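Local coordinates for putative nucleolar GTP-binding protein 1 (Plasmodium falciparum, PDB 2QU8) that binds guanine nucleotide and probably acts as a GTPase of the nucleolar NOG1 family, whose members are linked to ribosome assembly, at residues K42-M46 and Q79-T83; L113-D117 and Q129-F133. All coordinates share one frame; numbering follows the deposited sequence.

Interaction 1 (K42-M46 and Q79-T83). With GDP (guanosine-5'-diphosphate), chain B.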
ATOM      1  N   LYS A  42      -7.111  -1.854  -7.100  1.00 22.80           N
ATOM      2  CA  LYS A  42      -6.050  -0.857  -6.923  1.00 22.51           C
ATOM      3  C   LYS A  42      -6.245   0.377  -7.811  1.00 23.15           C
ATOM      4  O   LYS A  42      -6.243   1.504  -7.309  1.00 22.35           O
ATOM      5  CB  LYS A  42      -4.660  -1.453  -7.155  1.00 22.30           C
ATOM      6  CG  LYS A  42      -4.270  -2.615  -6.252  1.00 21.66           C
ATOM      7  CD  LYS A  42      -2.840  -3.101  -6.567  1.00 22.53           C
ATOM      8  CE  LYS A  42      -2.681  -3.542  -8.029  1.00 22.52           C
ATOM      9  NZ  LYS A  42      -3.582  -4.687  -8.385  1.00 21.84           N
ATOM     10  N   SER A  43      -6.410   0.177  -9.122  1.00 23.53           N
ATOM     11  CA  SER A  43      -6.611   1.315 -10.027  1.00 24.37           C
ATOM     12  C   SER A  43      -7.899   2.063  -9.705  1.00 23.98           C
ATOM     13  O   SER A  43      -7.947   3.292  -9.809  1.00 24.21           O
ATOM     14  CB  SER A  43      -6.582   0.904 -11.511  1.00 24.68           C
ATOM     15  OG  SER A  43      -7.704   0.105 -11.854  1.00 26.61           O
ATOM     16  N   SER A  44      -8.933   1.323  -9.309  1.00 23.48           N
ATOM     17  CA  SER A  44     -10.190   1.930  -8.884  1.00 23.07           C
ATOM     18  C   SER A  44      -9.968   2.851  -7.681  1.00 22.77           C
ATOM     19  O   SER A  44     -10.453   3.978  -7.653  1.00 22.34           O
ATOM     20  CB  SER A  44     -11.219   0.851  -8.527  1.00 23.15           C
ATOM     21  OG  SER A  44     -11.629   0.142  -9.677  1.00 23.04           O
ATOM     22  N   PHE A  45      -9.221   2.362  -6.696  1.00 22.38           N
ATOM     23  CA  PHE A  45      -8.963   3.126  -5.478  1.00 22.10           C
ATOM     24  C   PHE A  45      -8.223   4.413  -5.810  1.00 22.60           C
ATOM     25  O   PHE A  45      -8.593   5.505  -5.353  1.00 22.05           O
ATOM     26  CB  PHE A  45      -8.141   2.297  -4.483  1.00 22.08           C
ATOM     27  CG  PHE A  45      -8.046   2.924  -3.129  1.00 21.41           C
ATOM     28  CD1 PHE A  45      -8.874   2.490  -2.095  1.00 21.83           C
ATOM     29  CD2 PHE A  45      -7.165   3.967  -2.896  1.00 20.48           C
ATOM     30  CE1 PHE A  45      -8.804   3.085  -0.820  1.00 22.94           C
ATOM     31  CE2 PHE A  45      -7.085   4.574  -1.641  1.00 22.07           C
ATOM     32  CZ  PHE A  45      -7.913   4.122  -0.596  1.00 21.71           C
ATOM     33  N   MET A  46      -7.173   4.275  -6.618  1.00 22.33           N
ATOM     34  CA  MET A  46      -6.398   5.421  -7.045  1.00 23.37           C
ATOM     35  C   MET A  46      -7.277   6.481  -7.720  1.00 22.99           C
ATOM     36  O   MET A  46      -7.202   7.666  -7.382  1.00 22.47           O
ATOM     37  CB  MET A  46      -5.279   4.980  -7.993  1.00 22.84           C
ATOM     38  CG  MET A  46      -4.581   6.145  -8.659  1.00 23.83           C
ATOM     39  SD  MET A  46      -3.425   5.567  -9.900  1.00 25.21           S
ATOM     40  CE  MET A  46      -4.559   4.905 -11.129  1.00 25.40           C
ATOM     41  N   GLN A  79       0.607  11.976  -3.364  1.00 29.98           N
ATOM     42  CA  GLN A  79       0.482  11.166  -4.564  1.00 28.99           C
ATOM     43  C   GLN A  79       0.103   9.733  -4.201  1.00 27.83           C
ATOM     44  O   GLN A  79       0.345   9.273  -3.088  1.00 27.40           O
ATOM     45  CB  GLN A  79       1.743  11.228  -5.419  1.00 29.28           C
ATOM     46  CG  GLN A  79       3.019  10.792  -4.722  1.00 31.17           C
ATOM     47  CD  GLN A  79       4.273  11.240  -5.459  1.00 32.43           C
ATOM     48  OE1 GLN A  79       4.208  12.054  -6.381  1.00 33.17           O
ATOM     49  NE2 GLN A  79       5.422  10.710  -5.049  1.00 31.82           N
ATOM     50  N   ILE A  80      -0.527   9.040  -5.135  1.00 26.72           N
ATOM     51  CA  ILE A  80      -0.850   7.646  -4.938  1.00 25.85           C
ATOM     52  C   ILE A  80      -0.450   6.883  -6.203  1.00 25.76           C
ATOM     53  O   ILE A  80      -0.869   7.230  -7.306  1.00 26.09           O
ATOM     54  CB  ILE A  80      -2.337   7.442  -4.495  1.00 25.86           C
ATOM     55  CG1 ILE A  80      -2.658   5.953  -4.324  1.00 25.04           C
ATOM     56  CG2 ILE A  80      -3.331   8.213  -5.428  1.00 25.17           C
ATOM     57  CD1 ILE A  80      -3.931   5.672  -3.528  1.00 25.30           C
ATOM     58  N   ILE A  81       0.400   5.877  -6.030  1.00 25.26           N
ATOM     59  CA  ILE A  81       1.033   5.192  -7.154  1.00 25.49           C
ATOM     60  C   ILE A  81       0.532   3.760  -7.310  1.00 25.39           C
ATOM     61  O   ILE A  81       0.423   3.008  -6.334  1.00 25.14           O
ATOM     62  CB  ILE A  81       2.581   5.232  -7.041  1.00 25.69           C
ATOM     63  CG1 ILE A  81       3.060   6.689  -6.956  1.00 25.85           C
ATOM     64  CG2 ILE A  81       3.241   4.550  -8.242  1.00 26.66           C
ATOM     65  CD1 ILE A  81       4.513   6.843  -6.585  1.00 28.33           C
ATOM     66  N   ASP A  82       0.232   3.399  -8.554  1.00 24.85           N
ATOM     67  CA  ASP A  82      -0.218   2.064  -8.910  1.00 25.06           C
ATOM     68  C   ASP A  82       0.743   1.566  -9.991  1.00 25.20           C
ATOM     69  O   ASP A  82       0.957   2.244 -10.997  1.00 24.81           O
ATOM     70  CB  ASP A  82      -1.677   2.115  -9.428  1.00 24.79           C
ATOM     71  CG  ASP A  82      -2.264   0.727  -9.723  1.00 24.84           C
ATOM     72  OD1 ASP A  82      -1.920  -0.245  -9.024  1.00 22.67           O
ATOM     73  OD2 ASP A  82      -3.099   0.607 -10.648  1.00 25.34           O
ATOM     74  N   THR A  83       1.342   0.404  -9.763  1.00 25.83           N
ATOM     75  CA  THR A  83       2.287  -0.178 -10.719  1.00 27.35           C
ATOM     76  C   THR A  83       1.861  -1.582 -11.114  1.00 27.27           C
ATOM     77  O   THR A  83       2.449  -2.556 -10.649  1.00 27.88           O
ATOM     78  CB  THR A  83       3.733  -0.222 -10.159  1.00 27.17           C
ATOM     79  OG1 THR A  83       3.729  -0.849  -8.872  1.00 29.01           O
ATOM     80  CG2 THR A  83       4.281   1.162 -10.013  1.00 28.39           C
TER
HETATM   81  PB  GDP B 229      -6.785  -3.574 -10.158  1.00 22.92           P
HETATM   82  O1B GDP B 229      -6.399  -4.465 -11.327  1.00 21.35           O
HETATM   83  O2B GDP B 229      -6.062  -4.054  -8.930  1.00 20.98           O
HETATM   84  O3B GDP B 229      -6.323  -2.194 -10.506  1.00 23.39           O
HETATM   85  O3A GDP B 229      -8.367  -3.639  -9.908  1.00 22.47           O
HETATM   86  PA  GDP B 229      -9.466  -2.751 -10.700  1.00 22.99           P
HETATM   87  O1A GDP B 229      -9.129  -2.697 -12.179  1.00 22.60           O
HETATM   88  O2A GDP B 229      -9.559  -1.374 -10.119  1.00 23.61           O
HETATM   89  O5' GDP B 229     -10.778  -3.622 -10.429  1.00 22.92           O
HETATM   90  C5' GDP B 229     -10.918  -4.915 -11.037  1.00 24.53           C
HETATM   91  C4' GDP B 229     -12.391  -5.261 -11.212  1.00 25.38           C
HETATM   92  O4' GDP B 229     -13.046  -5.190  -9.938  1.00 25.70           O
HETATM   93  C3' GDP B 229     -13.110  -4.259 -12.104  1.00 25.73           C
HETATM   94  O3' GDP B 229     -14.099  -4.945 -12.871  1.00 25.70           O
HETATM   95  C2' GDP B 229     -13.776  -3.326 -11.116  1.00 25.29           C
HETATM   96  O2' GDP B 229     -14.898  -2.651 -11.683  1.00 25.68           O
HETATM   97  C1' GDP B 229     -14.147  -4.281  -9.997  1.00 25.63           C
HETATM   98  N9  GDP B 229     -14.252  -3.664  -8.661  1.00 25.52           N
HETATM   99  C8  GDP B 229     -13.456  -2.690  -8.174  1.00 25.79           C
HETATM  100  N7  GDP B 229     -13.811  -2.376  -6.904  1.00 25.73           N
HETATM  101  C5  GDP B 229     -14.852  -3.163  -6.567  1.00 25.35           C
HETATM  102  C6  GDP B 229     -15.700  -3.349  -5.366  1.00 25.38           C
HETATM  103  O6  GDP B 229     -15.503  -2.651  -4.345  1.00 25.62           O
HETATM  104  N1  GDP B 229     -16.681  -4.269  -5.417  1.00 25.57           N
HETATM  105  C2  GDP B 229     -16.906  -5.028  -6.511  1.00 26.22           C
HETATM  106  N2  GDP B 229     -17.912  -5.941  -6.481  1.00 25.98           N
HETATM  107  N3  GDP B 229     -16.156  -4.912  -7.641  1.00 26.31           N
HETATM  108  C4  GDP B 229     -15.133  -4.018  -7.726  1.00 25.23           C
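Polar and apolar contacts divide this interface along its length, with Lys42, Ser43 and Asp82 at the phosphate end and Phe45, Met46 and Ile80 at the other. No hydrogen bond joins the two segments. The carboxylate of Asp82 instead lies against carbon: OD1 is 3.5 Å from Lys42 CE and OD2 is 3.6 Å from Ser43 CB. The Lys42 side chain crosses that of Asp82 at about a right angle and, bent at its last two torsions (chi3 -58°, chi4 -61°), curls NZ back to the beta-phosphate, 2.6 Å from GDP O2B. The two charged groups do not touch; NZ is also hydrogen-bonded to the carbonyls of Gly36 and Ala37.

More phosphate bonds come from the start of the helix. Lys42 N joins NZ on O2B, Ser43 N donates to GDP O3B at 2.7 Å, and Ser44 grips O2A with both its amide and its hydroxyl, OG lying 2.6 Å away. Backbone amides and a lysine gathered on a diphosphate are the signature of a P-loop (Walker A motif), consistent with a GTPase.

Apolar packing completes the contact. Ile80 CD1 meets the edge of the Phe45 ring, 3.7 Å from CD2, while its other branch, CG2, faces Met46 CG. With CG anti to the backbone N (chi1 170°), Met46 also brings SD within 3.9 Å of Asp82 CB.

Residues 42-46, on helix 42-49, run nearly antiparallel to residues 79-82 of strand 76-82, the two short axes 8.7 Å apart. Strands 30-35 and 66-73 flank that strand, sending Leu34 and Tyr67 against Met46, and helix 96-106 packs on Ile81.

Interaction 2 (L113-D117 and Q129-F133)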
ATOM      1  N   LEU A 113      -0.376   0.675   0.748  1.00 24.77           N
ATOM      2  CA  LEU A 113      -1.736   0.177   0.854  1.00 23.83           C
ATOM      3  C   LEU A 113      -1.805  -1.126   0.061  1.00 23.55           C
ATOM      4  O   LEU A 113      -1.829  -1.103  -1.171  1.00 23.19           O
ATOM      5  CB  LEU A 113      -2.764   1.199   0.349  1.00 23.67           C
ATOM      6  CG  LEU A 113      -4.248   0.789   0.328  1.00 23.39           C
ATOM      7  CD1 LEU A 113      -4.742   0.217   1.662  1.00 22.34           C
ATOM      8  CD2 LEU A 113      -5.108   1.971  -0.083  1.00 23.70           C
ATOM      9  N   PHE A 114      -1.802  -2.244   0.783  1.00 23.21           N
ATOM     10  CA  PHE A 114      -1.942  -3.573   0.197  1.00 22.94           C
ATOM     11  C   PHE A 114      -3.400  -3.988   0.270  1.00 23.09           C
ATOM     12  O   PHE A 114      -3.961  -4.175   1.359  1.00 22.89           O
ATOM     13  CB  PHE A 114      -1.039  -4.625   0.880  1.00 22.75           C
ATOM     14  CG  PHE A 114      -1.020  -5.960   0.165  1.00 22.43           C
ATOM     15  CD1 PHE A 114      -0.049  -6.238  -0.796  1.00 23.67           C
ATOM     16  CD2 PHE A 114      -1.993  -6.921   0.426  1.00 23.16           C
ATOM     17  CE1 PHE A 114      -0.039  -7.464  -1.472  1.00 22.83           C
ATOM     18  CE2 PHE A 114      -1.995  -8.147  -0.247  1.00 23.52           C
ATOM     19  CZ  PHE A 114      -1.016  -8.416  -1.191  1.00 23.23           C
ATOM     20  N   ILE A 115      -4.007  -4.133  -0.902  1.00 22.67           N
ATOM     21  CA  ILE A 115      -5.420  -4.425  -0.992  1.00 22.86           C
ATOM     22  C   ILE A 115      -5.668  -5.914  -1.210  1.00 23.40           C
ATOM     23  O   ILE A 115      -5.087  -6.530  -2.112  1.00 22.94           O
ATOM     24  CB  ILE A 115      -6.115  -3.590  -2.095  1.00 22.67           C
ATOM     25  CG1 ILE A 115      -5.906  -2.086  -1.827  1.00 22.29           C
ATOM     26  CG2 ILE A 115      -7.606  -3.963  -2.186  1.00 22.71           C
ATOM     27  CD1 ILE A 115      -6.571  -1.143  -2.824  1.00 23.14           C
ATOM     28  N   ILE A 116      -6.521  -6.468  -0.349  1.00 23.50           N
ATOM     29  CA  ILE A 116      -7.039  -7.817  -0.472  1.00 24.01           C
ATOM     30  C   ILE A 116      -8.513  -7.722  -0.852  1.00 24.66           C
ATOM     31  O   ILE A 116      -9.309  -7.077  -0.159  1.00 24.78           O
ATOM     32  CB  ILE A 116      -6.888  -8.627   0.858  1.00 24.31           C
ATOM     33  CG1 ILE A 116      -5.407  -8.809   1.228  1.00 23.91           C
ATOM     34  CG2 ILE A 116      -7.605  -9.992   0.771  1.00 24.58           C
ATOM     35  CD1 ILE A 116      -5.161  -9.396   2.620  1.00 23.77           C
ATOM     36  N   ASP A 117      -8.855  -8.346  -1.973  1.00 24.61           N
ATOM     37  CA  ASP A 117     -10.240  -8.549  -2.388  1.00 24.95           C
ATOM     38  C   ASP A 117     -10.832  -9.747  -1.622  1.00 25.09           C
ATOM     39  O   ASP A 117     -10.611 -10.908  -1.987  1.00 24.49           O
ATOM     40  CB  ASP A 117     -10.277  -8.766  -3.912  1.00 24.51           C
ATOM     41  CG  ASP A 117     -11.654  -9.150  -4.435  1.00 25.63           C
ATOM     42  OD1 ASP A 117     -12.656  -9.033  -3.695  1.00 25.16           O
ATOM     43  OD2 ASP A 117     -11.730  -9.570  -5.605  1.00 25.06           O
ATOM     44  N   GLN A 129      -3.787 -14.389  -1.624  1.00 27.81           N
ATOM     45  CA  GLN A 129      -3.500 -12.953  -1.549  1.00 27.54           C
ATOM     46  C   GLN A 129      -2.630 -12.609  -0.335  1.00 27.76           C
ATOM     47  O   GLN A 129      -1.775 -11.735  -0.408  1.00 27.55           O
ATOM     48  CB  GLN A 129      -4.787 -12.132  -1.547  1.00 27.27           C
ATOM     49  CG  GLN A 129      -5.583 -12.233  -2.843  1.00 27.20           C
ATOM     50  CD  GLN A 129      -6.897 -11.486  -2.777  1.00 26.95           C
ATOM     51  OE1 GLN A 129      -6.922 -10.253  -2.783  1.00 27.37           O
ATOM     52  NE2 GLN A 129      -8.000 -12.228  -2.728  1.00 26.65           N
ATOM     53  N   ILE A 130      -2.850 -13.299   0.780  1.00 28.28           N
ATOM     54  CA  ILE A 130      -1.991 -13.124   1.953  1.00 28.84           C
ATOM     55  C   ILE A 130      -0.580 -13.668   1.674  1.00 29.66           C
ATOM     56  O   ILE A 130       0.418 -13.022   1.999  1.00 29.58           O
ATOM     57  CB  ILE A 130      -2.618 -13.734   3.223  1.00 28.69           C
ATOM     58  CG1 ILE A 130      -3.812 -12.879   3.680  1.00 28.58           C
ATOM     59  CG2 ILE A 130      -1.588 -13.816   4.333  1.00 28.58           C
ATOM     60  CD1 ILE A 130      -4.587 -13.434   4.894  1.00 28.33           C
ATOM     61  N   ASN A 131      -0.502 -14.845   1.059  1.00 30.68           N
ATOM     62  CA  ASN A 131       0.771 -15.365   0.571  1.00 31.91           C
ATOM     63  C   ASN A 131       1.529 -14.357  -0.289  1.00 32.12           C
ATOM     64  O   ASN A 131       2.739 -14.200  -0.142  1.00 32.25           O
ATOM     65  CB  ASN A 131       0.571 -16.669  -0.200  1.00 32.38           C
ATOM     66  CG  ASN A 131       0.283 -17.856   0.710  1.00 34.64           C
ATOM     67  OD1 ASN A 131       0.047 -17.705   1.918  1.00 37.42           O
ATOM     68  ND2 ASN A 131       0.287 -19.052   0.126  1.00 36.01           N
ATOM     69  N   LEU A 132       0.820 -13.675  -1.189  1.00 32.37           N
ATOM     70  CA  LEU A 132       1.428 -12.609  -1.986  1.00 32.64           C
ATOM     71  C   LEU A 132       1.989 -11.502  -1.089  1.00 32.97           C
ATOM     72  O   LEU A 132       3.109 -11.037  -1.307  1.00 32.55           O
ATOM     73  CB  LEU A 132       0.428 -12.027  -3.001  1.00 32.43           C
ATOM     74  CG  LEU A 132       0.818 -10.759  -3.775  1.00 32.56           C
ATOM     75  CD1 LEU A 132       2.092 -10.947  -4.581  1.00 32.71           C
ATOM     76  CD2 LEU A 132      -0.320 -10.297  -4.686  1.00 32.46           C
ATOM     77  N   PHE A 133       1.203 -11.095  -0.090  1.00 33.80           N
ATOM     78  CA  PHE A 133       1.612 -10.043   0.841  1.00 34.84           C
ATOM     79  C   PHE A 133       2.931 -10.357   1.549  1.00 35.97           C
ATOM     80  O   PHE A 133       3.820  -9.512   1.608  1.00 36.18           O
ATOM     81  CB  PHE A 133       0.522  -9.747   1.876  1.00 34.26           C
ATOM     82  CG  PHE A 133       0.977  -8.820   2.968  1.00 34.16           C
ATOM     83  CD1 PHE A 133       1.199  -7.471   2.701  1.00 33.59           C
ATOM     84  CD2 PHE A 133       1.219  -9.299   4.251  1.00 34.07           C
ATOM     85  CE1 PHE A 133       1.638  -6.611   3.699  1.00 34.59           C
ATOM     86  CE2 PHE A 133       1.652  -8.440   5.263  1.00 34.35           C
ATOM     87  CZ  PHE A 133       1.861  -7.093   4.983  1.00 34.42           C
TER
HETATM   88  O   HOH W   1      -4.154  -8.864  -3.054  1.00 24.23           O
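Phe133 meets the ring of Phe114 in two ways. Its CB sits over one face, 3.8 Å from the centroid of the Phe114 ring, a CH-pi contact, and its own ring turns an edge to the face of Phe114 in a T-shaped pair with centroids 5.2 Å apart and planes at 63°. Leu132 approaches differently, bringing CG to the edge of Phe114 close to the ring plane, 3.9 Å from CZ. With CG anti to the backbone N (chi1 -172°), Phe114 reaches straight out from the strand to the helix backbone.

Strand 110-117 and helix 126-137 run nearly antiparallel, the strand and helix of a beta-alpha-beta crossover that returns to strand 145-150, in the alpha/beta fold of P-loop GTPases; Ile130 and Phe133 also touch helix 162-174.

At the other end the amide of Gln129 lies against the backbone of Asp117 and binds it twice. Gln129 OE1 accepts from Asp117 N at 2.8 Å, in the carbonyl plane and on a lone pair, while NE2 donates to Asp117 O at 3.0 Å in a straighter bond (N-H...O 162°). A water donates to both Gln129 OE1 and Ile115 O, so OE1 takes two bonds. Between the polar and aromatic ends, Ile116 sets CG2 beside Gln129 OE1 and CD1 3.9 Å from Ile130 CG1. The carboxylate of Asp117 turns elsewhere, to Ser119, the amide of Cys122 and a salt bridge with Lys151.

Overall arrangement
Interactions 1 and 2 follow one another in series along the chain, and their centres lie 14 Å apart. Both pack a helix on the same mixed sheet, where strand 30-35 separates strand 76-82 of interaction 1 from strand 110-117 of interaction 2. They also touch directly: Phe45 CZ lies 3.6 Å from Leu113 CD2, and Ile115 CD1 packs on Lys42. The phosphate-binding helix 42-49 is seated against strands used by both contacts. Interaction 1 holds GDP, whereas the side chain of Asp117 in interaction 2 stays about 6 Å from it. Helices 42-49 and 126-137 lie on opposite faces of the sheet, an example of a nucleotide site at the edge of a sheet packed on both sides.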